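Local coordinates for capsid (Human calicivirus NLV/Boxer/2001/US, PDB 4RDL), which forms the norovirus capsid and, through its protruding P domain, the part crystallised here, binds Lewis-type histo-blood group glycans, at residues Asp114-Phe119 with Leu172-Asn177; Val137-Asp142 with Lys153-Asn158; Leu23-Arg28 with Val65-Ile70; Asn184-Pro189 with Lys228-Leu233. One frame throughout, in Å; residues are numbered along the deposited sequence.

In the fold
Along the chain contact 3 closes first; contact 1 then opens, encloses contact 2 within the span it joins, and closes before contact 4. Contacts 1 and 2 belong to one antiparallel sheet, in which strands 113-121 and 133-139 are neighbours, and their centres are about 10 Å apart. Contacts 3 and 4 touch each other, centres about 14 Å apart, nearer the centre of the folded chain, where strand 228-231 of the second sheet meets the loop 23-28. The centres of contacts 2 and 3 are about 25 Å apart. Contacts 1 and 3 both reach the second subunit, so the glycan-binding sheet and the loops beside it share in the dimer.

Contact 1: Asp114-Phe119 with Leu172-Asn177; sequences DLHMTF and LTWVSN. With GAL (beta-D-galactopyranose), chain C; FUC (alpha-L-fucopyranose), chain B; FUC (alpha-L-fucopyranose), chain D.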
# COMPACT_ATOMS: atom_id res chain seq x y z
N ASP A 114 13.60 2.83 -17.54
CA ASP A 114 14.46 3.19 -16.43
C ASP A 114 13.63 3.35 -15.16
O ASP A 114 12.75 4.20 -15.08
CB ASP A 114 15.20 4.50 -16.72
CG ASP A 114 16.28 4.35 -17.79
OD1 ASP A 114 16.40 3.27 -18.41
OD2 ASP A 114 17.00 5.34 -18.01
N LEU A 115 13.91 2.49 -14.19
CA LEU A 115 13.25 2.52 -12.90
C LEU A 115 14.07 3.37 -11.94
O LEU A 115 15.20 3.01 -11.58
CB LEU A 115 13.10 1.11 -12.32
CG LEU A 115 12.53 0.06 -13.27
CD1 LEU A 115 12.61 -1.32 -12.62
CD2 LEU A 115 11.09 0.40 -13.66
N HIS A 116 13.50 4.50 -11.52
CA HIS A 116 14.18 5.39 -10.59
C HIS A 116 13.72 5.04 -9.20
O HIS A 116 12.58 5.33 -8.82
CB HIS A 116 13.88 6.85 -10.93
CG HIS A 116 14.32 7.23 -12.31
ND1 HIS A 116 15.54 7.82 -12.56
CD2 HIS A 116 13.72 7.07 -13.52
CE1 HIS A 116 15.67 8.02 -13.86
NE2 HIS A 116 14.58 7.57 -14.46
N MET A 117 14.62 4.41 -8.44
CA MET A 117 14.28 3.85 -7.14
C MET A 117 14.79 4.72 -6.02
O MET A 117 15.87 5.32 -6.11
CB MET A 117 14.88 2.45 -6.97
CG MET A 117 14.64 1.49 -8.13
SD MET A 117 12.92 1.07 -8.41
CE MET A 117 12.54 0.07 -6.98
N THR A 118 14.02 4.77 -4.94
CA THR A 118 14.51 5.32 -3.69
C THR A 118 14.72 4.13 -2.76
O THR A 118 13.94 3.19 -2.79
CB THR A 118 13.50 6.31 -3.10
OG1 THR A 118 13.47 7.49 -3.91
CG2 THR A 118 13.88 6.70 -1.68
N PHE A 119 15.77 4.15 -1.95
CA PHE A 119 16.00 3.01 -1.07
C PHE A 119 16.48 3.40 0.31
O PHE A 119 16.98 4.51 0.53
CB PHE A 119 16.96 1.99 -1.70
CG PHE A 119 18.37 2.48 -1.88
CD1 PHE A 119 19.29 2.43 -0.83
CD2 PHE A 119 18.80 2.98 -3.10
CE1 PHE A 119 20.59 2.88 -1.00
CE2 PHE A 119 20.10 3.41 -3.28
CZ PHE A 119 20.99 3.37 -2.23
N LEU A 172 9.76 2.14 -6.06
CA LEU A 172 9.71 2.82 -7.34
C LEU A 172 9.22 4.25 -7.18
O LEU A 172 8.05 4.49 -6.90
CB LEU A 172 8.80 2.04 -8.30
CG LEU A 172 8.76 2.60 -9.72
CD1 LEU A 172 10.14 2.54 -10.38
CD2 LEU A 172 7.73 1.83 -10.55
N THR A 173 10.11 5.22 -7.37
CA THR A 173 9.74 6.63 -7.22
C THR A 173 9.18 7.21 -8.51
O THR A 173 8.15 7.89 -8.50
CB THR A 173 10.94 7.46 -6.74
OG1 THR A 173 11.39 6.91 -5.50
CG2 THR A 173 10.55 8.92 -6.53
N TRP A 174 9.86 6.94 -9.62
CA TRP A 174 9.37 7.36 -10.92
C TRP A 174 10.00 6.51 -12.02
O TRP A 174 10.93 5.73 -11.76
CB TRP A 174 9.55 8.87 -11.15
CG TRP A 174 10.98 9.37 -11.20
CD1 TRP A 174 11.85 9.51 -10.16
CD2 TRP A 174 11.66 9.86 -12.37
NE1 TRP A 174 13.05 10.02 -10.61
CE2 TRP A 174 12.95 10.25 -11.96
CE3 TRP A 174 11.31 9.99 -13.72
CZ2 TRP A 174 13.90 10.77 -12.85
CZ3 TRP A 174 12.24 10.51 -14.60
CH2 TRP A 174 13.52 10.89 -14.16
N VAL A 175 9.48 6.65 -13.24
CA VAL A 175 9.90 5.85 -14.38
C VAL A 175 10.13 6.77 -15.57
O VAL A 175 9.38 7.73 -15.77
CB VAL A 175 8.81 4.80 -14.75
CG1 VAL A 175 9.22 4.00 -15.99
CG2 VAL A 175 8.54 3.87 -13.57
N SER A 176 11.17 6.49 -16.34
CA SER A 176 11.37 7.18 -17.61
C SER A 176 11.73 6.20 -18.72
O SER A 176 12.03 5.03 -18.46
CB SER A 176 12.45 8.26 -17.48
OG SER A 176 13.69 7.68 -17.14
N ASN A 177 11.68 6.67 -19.96
CA ASN A 177 12.00 5.80 -21.09
C ASN A 177 13.48 5.47 -21.18
O ASN A 177 14.35 6.23 -20.74
CB ASN A 177 11.54 6.44 -22.41
CG ASN A 177 12.33 7.69 -22.75
OD1 ASN A 177 12.21 8.71 -22.09
ND2 ASN A 177 13.13 7.61 -23.82
C1 GAL C . 17.46 10.90 -19.21
C2 GAL C . 17.02 10.09 -18.01
C3 GAL C . 17.12 8.63 -18.27
C4 GAL C . 16.46 8.24 -19.46
C5 GAL C . 16.99 9.04 -20.61
C6 GAL C . 16.35 8.75 -21.90
O2 GAL C . 17.82 10.45 -16.90
O3 GAL C . 16.64 7.90 -17.12
O4 GAL C . 15.02 8.44 -19.32
O5 GAL C . 16.82 10.49 -20.36
O6 GAL C . 16.89 9.35 -22.98
C1 FUC B . 14.45 13.88 -20.88
C2 FUC B . 13.50 13.29 -21.88
C3 FUC B . 13.39 11.83 -21.67
C4 FUC B . 12.99 11.51 -20.33
C5 FUC B . 13.87 12.14 -19.32
C6 FUC B . 13.36 11.96 -17.98
O2 FUC B . 13.94 13.57 -23.20
O3 FUC B . 12.48 11.26 -22.63
O4 FUC B . 11.63 11.93 -20.08
O5 FUC B . 14.05 13.61 -19.57
C1 FUC D . 17.05 10.79 -15.80
C2 FUC D . 17.90 10.84 -14.60
C3 FUC D . 18.90 11.93 -14.71
C4 FUC D . 18.27 13.26 -14.97
C5 FUC D . 17.30 13.21 -16.14
C6 FUC D . 16.57 14.49 -16.31
O2 FUC D . 18.56 9.62 -14.44
O3 FUC D . 19.70 11.98 -13.58
O4 FUC D . 17.60 13.69 -13.83
O5 FUC D . 16.37 12.13 -16.02
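His116 lies flat against Trp174 on neighbouring antiparallel strands, and both help to form the glycan pocket. With CG of His116 anti to the carbonyl carbon (chi1 -60°), its side chain runs across the indole. CB sits over the five-membered ring of Trp174 in a CH-pi contact, and CG lies 3.3 Å from Trp174 CE2. ND1 lies over Trp174 CZ2, and CD2 near Trp174 O and CE2. The imidazole stacks face to face on the six-membered ring, centroids 3.6 Å apart and planes 7° from parallel. At the far rim NE2 shares a hydrogen bond with Ser176 OG (2.8 Å), while CE1 approaches O2 of the chain D fucose. A classic beta bulge accompanies this pair: His116 O accepts from both Thr173 N and Trp174 N.

The glycan is held beside this pair. Galactose O3 donates to Asp114 OD2 (2.7 Å) and galactose O4 to the backbone O of Asn177 (2.7 Å), with Ser176 OG 2.7 Å from O4. O3 of the chain B fucose donates a hydrogen bond to Asn177 OD1 (2.6 Å), and its methyl C6 lies at the Trp174 edge. Thr179 also bonds galactose, and Asp131 of the second subunit packs on Trp174. Acceptors are thus set opposite galactose O3 and O4, which is consistent with selective reading of that hydroxyl pair, while the aromatic stack keeps the imidazole flat beside Ser176.

Contact 2: Val137-Asp142 with Lys153-Asn158; sequences VIHSYD and KLEDNN
Val137 O accepts a single, nearly straight backbone hydrogen bond from Glu155 N (2.9 Å, 171° at the hydrogen), where the outermost strand 133-139 of the sheet comes round to meet segment 153-158, a curling consistent with the beta barrel of the norovirus P2 subdomain. The other polar backbone links pass through water. One molecule accepts from Val137 N and donates to Glu155 O, and another accepts a hydrogen bond from His139 N while lying within hydrogen-bonding distance of Lys153 O and of Glu155 OE2.

Inward, Ile138 and Leu154 run alongside each other in the same direction, with Ile138 CG1 3.7 Å from Leu154 CD1. Lys153 O also rests against Ile138 CG2. Met73 and Ile77 of strand 72-80 add to this apolar layer.

Outward, the carboxylate of Glu155 is stacked over the His139 ring, the two planes 12° apart. CG of Glu155, placed by chi1, makes a CH-pi contact over the imidazole, and the bend at chi2 (-57°) brings the carboxylate back over the same face. Tyr141 OH covers the opposite face, 3.1 Å above the ring plane, and is itself fixed by a hydrogen bond to Asp114 OD1. The imidazole is thereby sandwiched between a carboxylate and a phenol oxygen. The closest approach in the stack is His139 CE1 to Glu155 CD, 3.3 Å.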
# COMPACT_ATOMS: atom_id res chain seq x y z
N VAL A 137 19.15 4.22 -10.22
CA VAL A 137 18.41 3.85 -11.42
C VAL A 137 18.67 2.38 -11.72
O VAL A 137 19.82 1.92 -11.65
CB VAL A 137 18.83 4.71 -12.63
CG1 VAL A 137 18.07 4.28 -13.87
CG2 VAL A 137 18.62 6.19 -12.33
N ILE A 138 17.60 1.65 -12.03
CA ILE A 138 17.71 0.27 -12.47
C ILE A 138 17.06 0.12 -13.85
O ILE A 138 15.87 0.41 -14.02
CB ILE A 138 17.04 -0.70 -11.47
CG1 ILE A 138 17.71 -0.58 -10.09
CG2 ILE A 138 17.10 -2.15 -11.98
CD1 ILE A 138 17.06 -1.42 -9.02
N HIS A 139 17.84 -0.33 -14.82
CA HIS A 139 17.32 -0.61 -16.16
C HIS A 139 16.58 -1.94 -16.15
O HIS A 139 17.13 -2.96 -15.75
CB HIS A 139 18.48 -0.73 -17.16
CG HIS A 139 19.22 0.55 -17.38
ND1 HIS A 139 20.41 0.61 -18.08
CD2 HIS A 139 18.95 1.82 -16.99
CE1 HIS A 139 20.83 1.86 -18.12
NE2 HIS A 139 19.96 2.61 -17.47
N SER A 140 15.33 -1.94 -16.62
CA SER A 140 14.61 -3.21 -16.79
C SER A 140 14.85 -3.74 -18.21
O SER A 140 13.91 -4.02 -18.97
CB SER A 140 13.12 -3.09 -16.46
OG SER A 140 12.50 -2.06 -17.20
N TYR A 141 16.12 -3.85 -18.57
CA TYR A 141 16.55 -4.31 -19.88
C TYR A 141 18.04 -4.61 -19.83
O TYR A 141 18.70 -4.29 -18.84
CB TYR A 141 16.23 -3.27 -20.98
CG TYR A 141 16.74 -1.86 -20.73
CD1 TYR A 141 17.98 -1.45 -21.21
CD2 TYR A 141 15.97 -0.94 -20.02
CE1 TYR A 141 18.44 -0.16 -21.00
CE2 TYR A 141 16.42 0.36 -19.80
CZ TYR A 141 17.66 0.74 -20.29
OH TYR A 141 18.12 2.01 -20.08
N ASP A 142 18.54 -5.22 -20.91
CA ASP A 142 19.91 -5.75 -21.03
C ASP A 142 20.08 -7.05 -20.24
O ASP A 142 19.32 -7.34 -19.32
CB ASP A 142 20.98 -4.72 -20.63
CG ASP A 142 21.05 -3.54 -21.58
OD1 ASP A 142 20.64 -3.68 -22.76
OD2 ASP A 142 21.52 -2.48 -21.15
N LYS A 153 21.35 -5.20 -12.28
CA LYS A 153 22.40 -4.19 -12.28
C LYS A 153 21.84 -2.85 -11.82
O LYS A 153 20.72 -2.46 -12.19
CB LYS A 153 23.04 -4.04 -13.67
CG LYS A 153 24.01 -2.88 -13.77
CD LYS A 153 24.64 -2.77 -15.15
CE LYS A 153 25.60 -1.60 -15.22
NZ LYS A 153 26.19 -1.43 -16.58
N LEU A 154 22.62 -2.14 -11.00
CA LEU A 154 22.34 -0.76 -10.62
C LEU A 154 23.24 0.18 -11.41
O LEU A 154 24.43 -0.08 -11.53
CB LEU A 154 22.61 -0.57 -9.13
CG LEU A 154 21.44 -0.87 -8.18
CD1 LEU A 154 20.68 -2.15 -8.53
CD2 LEU A 154 21.93 -0.88 -6.73
N GLU A 155 22.68 1.26 -11.93
CA GLU A 155 23.50 2.28 -12.58
C GLU A 155 24.35 2.99 -11.54
O GLU A 155 23.85 3.40 -10.49
CB GLU A 155 22.63 3.28 -13.35
CG GLU A 155 21.83 2.63 -14.46
CD GLU A 155 22.73 1.91 -15.45
OE1 GLU A 155 23.56 2.59 -16.09
OE2 GLU A 155 22.64 0.67 -15.57
N ASP A 156 25.64 3.15 -11.82
CA ASP A 156 26.52 3.80 -10.87
C ASP A 156 26.26 5.30 -10.85
O ASP A 156 26.40 5.97 -11.86
CB ASP A 156 27.98 3.52 -11.22
CG ASP A 156 28.96 4.03 -10.18
OD1 ASP A 156 28.52 4.48 -9.10
OD2 ASP A 156 30.18 3.98 -10.44
N ASN A 157 25.86 5.82 -9.69
CA ASN A 157 25.66 7.26 -9.53
C ASN A 157 26.69 7.88 -8.59
O ASN A 157 26.51 9.00 -8.11
CB ASN A 157 24.24 7.56 -9.05
CG ASN A 157 23.93 6.93 -7.71
OD1 ASN A 157 24.83 6.47 -7.00
ND2 ASN A 157 22.65 6.89 -7.36
N ASN A 158 27.77 7.14 -8.33
CA ASN A 158 28.87 7.59 -7.48
C ASN A 158 28.49 7.72 -6.00
O ASN A 158 29.24 8.28 -5.21
CB ASN A 158 29.46 8.90 -7.99
CG ASN A 158 30.12 8.75 -9.35
OD1 ASN A 158 30.68 7.70 -9.67
ND2 ASN A 158 30.06 9.80 -10.16
O HOH W 1 21.82 5.31 -10.50
O HOH W 2 19.32 -3.97 -14.40
O HOH W 3 20.61 -0.83 -14.51

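Contact 3: Leu23-Arg28 with Val65-Ile70; sequences LMSNSR and VSAACI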
# COMPACT_ATOMS: atom_id res chain seq x y z
N LEU A 23 -11.24 4.62 -3.78
CA LEU A 23 -10.57 4.36 -2.51
C LEU A 23 -9.62 3.17 -2.60
O LEU A 23 -8.91 2.87 -1.64
CB LEU A 23 -11.57 4.12 -1.38
CG LEU A 23 -12.52 5.29 -1.06
CD1 LEU A 23 -13.35 5.00 0.18
CD2 LEU A 23 -11.74 6.57 -0.91
N MET A 24 -9.62 2.47 -3.73
CA MET A 24 -8.75 1.31 -3.90
C MET A 24 -7.47 1.67 -4.63
O MET A 24 -7.40 2.71 -5.30
CB MET A 24 -9.49 0.17 -4.61
CG MET A 24 -10.55 -0.46 -3.72
SD MET A 24 -11.42 -1.85 -4.47
CE MET A 24 -12.39 -0.96 -5.69
N SER A 25 -6.45 0.82 -4.49
CA SER A 25 -5.16 1.06 -5.11
C SER A 25 -5.01 0.40 -6.48
O SER A 25 -5.56 -0.67 -6.75
CB SER A 25 -4.06 0.51 -4.19
OG SER A 25 -2.75 0.76 -4.73
N ASN A 26 -4.25 1.04 -7.35
CA ASN A 26 -3.70 0.39 -8.53
C ASN A 26 -2.93 -0.85 -8.06
O ASN A 26 -2.41 -0.88 -6.94
CB ASN A 26 -2.77 1.39 -9.24
CG ASN A 26 -2.53 1.07 -10.70
OD1 ASN A 26 -1.79 0.15 -11.05
ND2 ASN A 26 -3.12 1.88 -11.58
N SER A 27 -2.85 -1.87 -8.91
CA SER A 27 -2.07 -3.06 -8.55
C SER A 27 -0.64 -3.07 -9.10
O SER A 27 0.14 -3.97 -8.78
CB SER A 27 -2.80 -4.34 -8.99
OG SER A 27 -3.19 -4.24 -10.35
N ARG A 28 -0.29 -2.06 -9.90
CA ARG A 28 1.06 -1.97 -10.48
C ARG A 28 1.91 -0.85 -9.87
O ARG A 28 3.14 -0.88 -9.97
CB ARG A 28 0.98 -1.79 -11.99
CG ARG A 28 0.40 -2.99 -12.70
CD ARG A 28 0.34 -2.76 -14.20
NE ARG A 28 1.65 -2.85 -14.83
CZ ARG A 28 1.96 -2.30 -16.00
NH1 ARG A 28 1.05 -1.57 -16.65
NH2 ARG A 28 3.17 -2.49 -16.52
N VAL A 65 -0.39 -10.09 -1.81
CA VAL A 65 -1.63 -9.68 -1.16
C VAL A 65 -1.70 -8.18 -0.85
O VAL A 65 -2.71 -7.53 -1.15
CB VAL A 65 -1.86 -10.50 0.13
CG1 VAL A 65 -3.05 -9.99 0.90
CG2 VAL A 65 -2.02 -11.98 -0.20
N SER A 66 -0.65 -7.64 -0.24
CA SER A 66 -0.70 -6.27 0.27
C SER A 66 -0.24 -5.21 -0.73
O SER A 66 0.78 -5.37 -1.41
CB SER A 66 0.12 -6.15 1.56
OG SER A 66 0.06 -4.82 2.07
N ALA A 67 -0.97 -4.09 -0.78
CA ALA A 67 -0.54 -2.95 -1.59
C ALA A 67 0.80 -2.40 -1.11
O ALA A 67 1.48 -1.70 -1.86
CB ALA A 67 -1.61 -1.86 -1.58
N ALA A 68 1.17 -2.70 0.13
CA ALA A 68 2.48 -2.28 0.65
C ALA A 68 3.65 -2.92 -0.09
O ALA A 68 4.79 -2.47 0.05
CB ALA A 68 2.59 -2.56 2.16
N CYS A 69 3.39 -3.95 -0.89
CA CYS A 69 4.46 -4.62 -1.61
C CYS A 69 4.64 -4.16 -3.05
O CYS A 69 5.60 -4.54 -3.71
CB CYS A 69 4.22 -6.14 -1.60
SG CYS A 69 4.21 -6.84 0.07
N ILE A 70 3.69 -3.38 -3.56
CA ILE A 70 3.67 -3.09 -4.99
C ILE A 70 4.85 -2.24 -5.45
O ILE A 70 5.12 -1.17 -4.90
CB ILE A 70 2.35 -2.39 -5.38
CG1 ILE A 70 1.15 -3.29 -5.06
CG2 ILE A 70 2.37 -2.01 -6.86
CD1 ILE A 70 -0.17 -2.54 -5.14
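Ile70 meets the flat peptide groups of the loop 23-28 with its two methyls, one over a carbonyl face and one at a carbonyl end. CG2 stands over the face of the Arg28 carbonyl, 3.3 Å from Arg28 C. CD1 lies beyond the carbonyl oxygen of Asn26, 3.3 Å from Asn26 O. Between them, Ser27 O is 3.5 Å from Ile70 CG2. This reach follows from CG1 being anti to the carbonyl carbon (chi1 -61°) with an extended chi2. Ala67 CB, from the 3-10 turn before Ile70, adds a looser touch on Ser25 OG.

The loop is stiffened from within. Asn26 OD1 accepts from Arg28 N (2.9 Å) on a lone pair, an Asx turn, and Ser25 OG donates to Asn26 O (2.8 Å). Polar ends turn elsewhere: Ser27 OG bonds Leu233 O, and the Arg28 guanidinium makes a salt bridge to Asp109 and a cation-pi contact with Phe48. The 3-10 turn also borders the dimer, where Ser66 OG bonds Glu236 of the second subunit. Across the contact itself no hydrogen bond forms, so the two loops are joined by van der Waals packing of a branched side chain on a backbone held by its own bonds.

Contact 4: Asn184-Pro189 with Lys228-Leu233; sequences NLWAVP and KVPCTL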
# COMPACT_ATOMS: atom_id res chain seq x y z
N ASN A 184 6.79 2.16 -22.78
CA ASN A 184 5.70 1.25 -23.10
C ASN A 184 5.22 0.55 -21.83
O ASN A 184 5.88 -0.36 -21.32
CB ASN A 184 6.17 0.23 -24.14
CG ASN A 184 5.11 -0.80 -24.47
OD1 ASN A 184 3.97 -0.71 -24.02
ND2 ASN A 184 5.48 -1.79 -25.28
N LEU A 185 4.07 0.99 -21.33
CA LEU A 185 3.54 0.46 -20.08
C LEU A 185 2.92 -0.94 -20.21
O LEU A 185 2.46 -1.51 -19.22
CB LEU A 185 2.54 1.45 -19.46
CG LEU A 185 3.11 2.85 -19.20
CD1 LEU A 185 2.08 3.69 -18.45
CD2 LEU A 185 4.42 2.78 -18.42
N TRP A 186 2.93 -1.47 -21.43
CA TRP A 186 2.48 -2.83 -21.71
C TRP A 186 3.64 -3.80 -21.97
O TRP A 186 3.42 -5.00 -22.15
CB TRP A 186 1.53 -2.84 -22.92
CG TRP A 186 0.07 -2.57 -22.59
CD1 TRP A 186 -0.93 -3.49 -22.46
CD2 TRP A 186 -0.53 -1.29 -22.36
NE1 TRP A 186 -2.12 -2.86 -22.17
CE2 TRP A 186 -1.90 -1.51 -22.09
CE3 TRP A 186 -0.04 0.03 -22.35
CZ2 TRP A 186 -2.78 -0.47 -21.83
CZ3 TRP A 186 -0.92 1.05 -22.08
CH2 TRP A 186 -2.28 0.80 -21.82
N ALA A 187 4.87 -3.30 -21.99
CA ALA A 187 6.03 -4.18 -22.16
C ALA A 187 6.17 -5.12 -20.98
O ALA A 187 5.99 -4.71 -19.83
CB ALA A 187 7.30 -3.36 -22.32
N VAL A 188 6.49 -6.37 -21.26
CA VAL A 188 6.75 -7.35 -20.21
C VAL A 188 8.25 -7.39 -19.95
O VAL A 188 9.03 -7.59 -20.88
CB VAL A 188 6.26 -8.76 -20.61
CG1 VAL A 188 6.50 -9.73 -19.47
CG2 VAL A 188 4.79 -8.73 -20.98
N PRO A 189 8.67 -7.19 -18.69
CA PRO A 189 10.11 -7.24 -18.41
C PRO A 189 10.69 -8.59 -18.81
O PRO A 189 10.04 -9.62 -18.64
CB PRO A 189 10.17 -7.06 -16.88
CG PRO A 189 8.89 -6.34 -16.53
CD PRO A 189 7.87 -6.91 -17.49
N LYS A 228 -0.10 7.82 -16.87
CA LYS A 228 -1.36 7.15 -16.57
C LYS A 228 -1.09 5.65 -16.57
O LYS A 228 -0.96 5.04 -17.63
CB LYS A 228 -2.42 7.53 -17.62
CG LYS A 228 -3.81 6.90 -17.38
CD LYS A 228 -4.83 7.33 -18.44
CE LYS A 228 -5.16 8.81 -18.33
NZ LYS A 228 -6.12 9.11 -17.22
N VAL A 229 -0.97 5.07 -15.38
CA VAL A 229 -0.62 3.66 -15.25
C VAL A 229 -1.87 2.79 -15.27
O VAL A 229 -2.75 2.94 -14.42
CB VAL A 229 0.17 3.39 -13.96
CG1 VAL A 229 0.36 1.88 -13.74
CG2 VAL A 229 1.51 4.11 -13.99
N PRO A 230 -1.96 1.89 -16.26
CA PRO A 230 -3.10 0.97 -16.38
C PRO A 230 -2.82 -0.35 -15.66
O PRO A 230 -1.69 -0.83 -15.69
CB PRO A 230 -3.17 0.73 -17.88
CG PRO A 230 -1.71 0.73 -18.30
CD PRO A 230 -1.03 1.76 -17.40
N CYS A 231 -3.84 -0.91 -15.01
CA CYS A 231 -3.75 -2.24 -14.43
C CYS A 231 -5.08 -2.97 -14.67
O CYS A 231 -6.08 -2.34 -15.01
CB CYS A 231 -3.41 -2.18 -12.93
SG CYS A 231 -4.74 -1.58 -11.88
N THR A 232 -5.09 -4.29 -14.54
CA THR A 232 -6.29 -5.05 -14.86
C THR A 232 -7.17 -5.40 -13.65
O THR A 232 -8.30 -5.85 -13.81
CB THR A 232 -5.97 -6.30 -15.73
OG1 THR A 232 -4.78 -6.93 -15.25
CG2 THR A 232 -5.76 -5.89 -17.20
N LEU A 233 -6.66 -5.17 -12.44
CA LEU A 233 -7.48 -5.27 -11.23
C LEU A 233 -7.00 -4.31 -10.15
O LEU A 233 -5.80 -4.13 -9.97
CB LEU A 233 -7.43 -6.68 -10.63
CG LEU A 233 -8.15 -7.86 -11.28
CD1 LEU A 233 -7.80 -9.15 -10.53
CD2 LEU A 233 -9.66 -7.62 -11.31
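Leu185 and Trp186 occupy the middle of a type I beta turn, Asn184 to Ala187, that presents both side chains to the strand 228-231. The nearest backbones, Leu185 and Val229, keep their CA atoms 7.1 Å apart, and no hydrogen bond passes between the segments. The turn is closed by Ala187 N to Asn184 O and reinforced as an Asx turn, in which Trp186 N donates to Asn184 OD1 (2.9 Å) from well above the plane of that amide.

Pro230 receives both side chains. CG of its ring lies over one face of the Trp186 six-membered ring, 3.9 Å from the centroid, a CH-pi contact offset toward the rim, with Trp186 CH2 the closest atom to Pro230 CG at 3.6 Å. Leu185 meets the same proline at about a right angle: its CD1 is 3.8 Å from Pro230 CD. The leucine CG, anti to its carbonyl carbon (chi1 -57°), carries CD1 on to Lys228 O, 3.4 Å away, and over the backbone of Val229. A pyrrolidine ring thus fills the corner between an aliphatic branch and an indole.

Around this packing, Trp186 meets Tyr216 edge-to-face and also touches the ring of Phe48. Arg28 NH1 ties the two segments together from the loop 23-28 by bonding both Leu185 O and Pro230 O. Strand 228-231 itself runs antiparallel to strand 213-220, with Val229 paired to Ser219 and Cys231 to Phe217, so the turn following strand 167-177 is packed onto the second sheet of the domain.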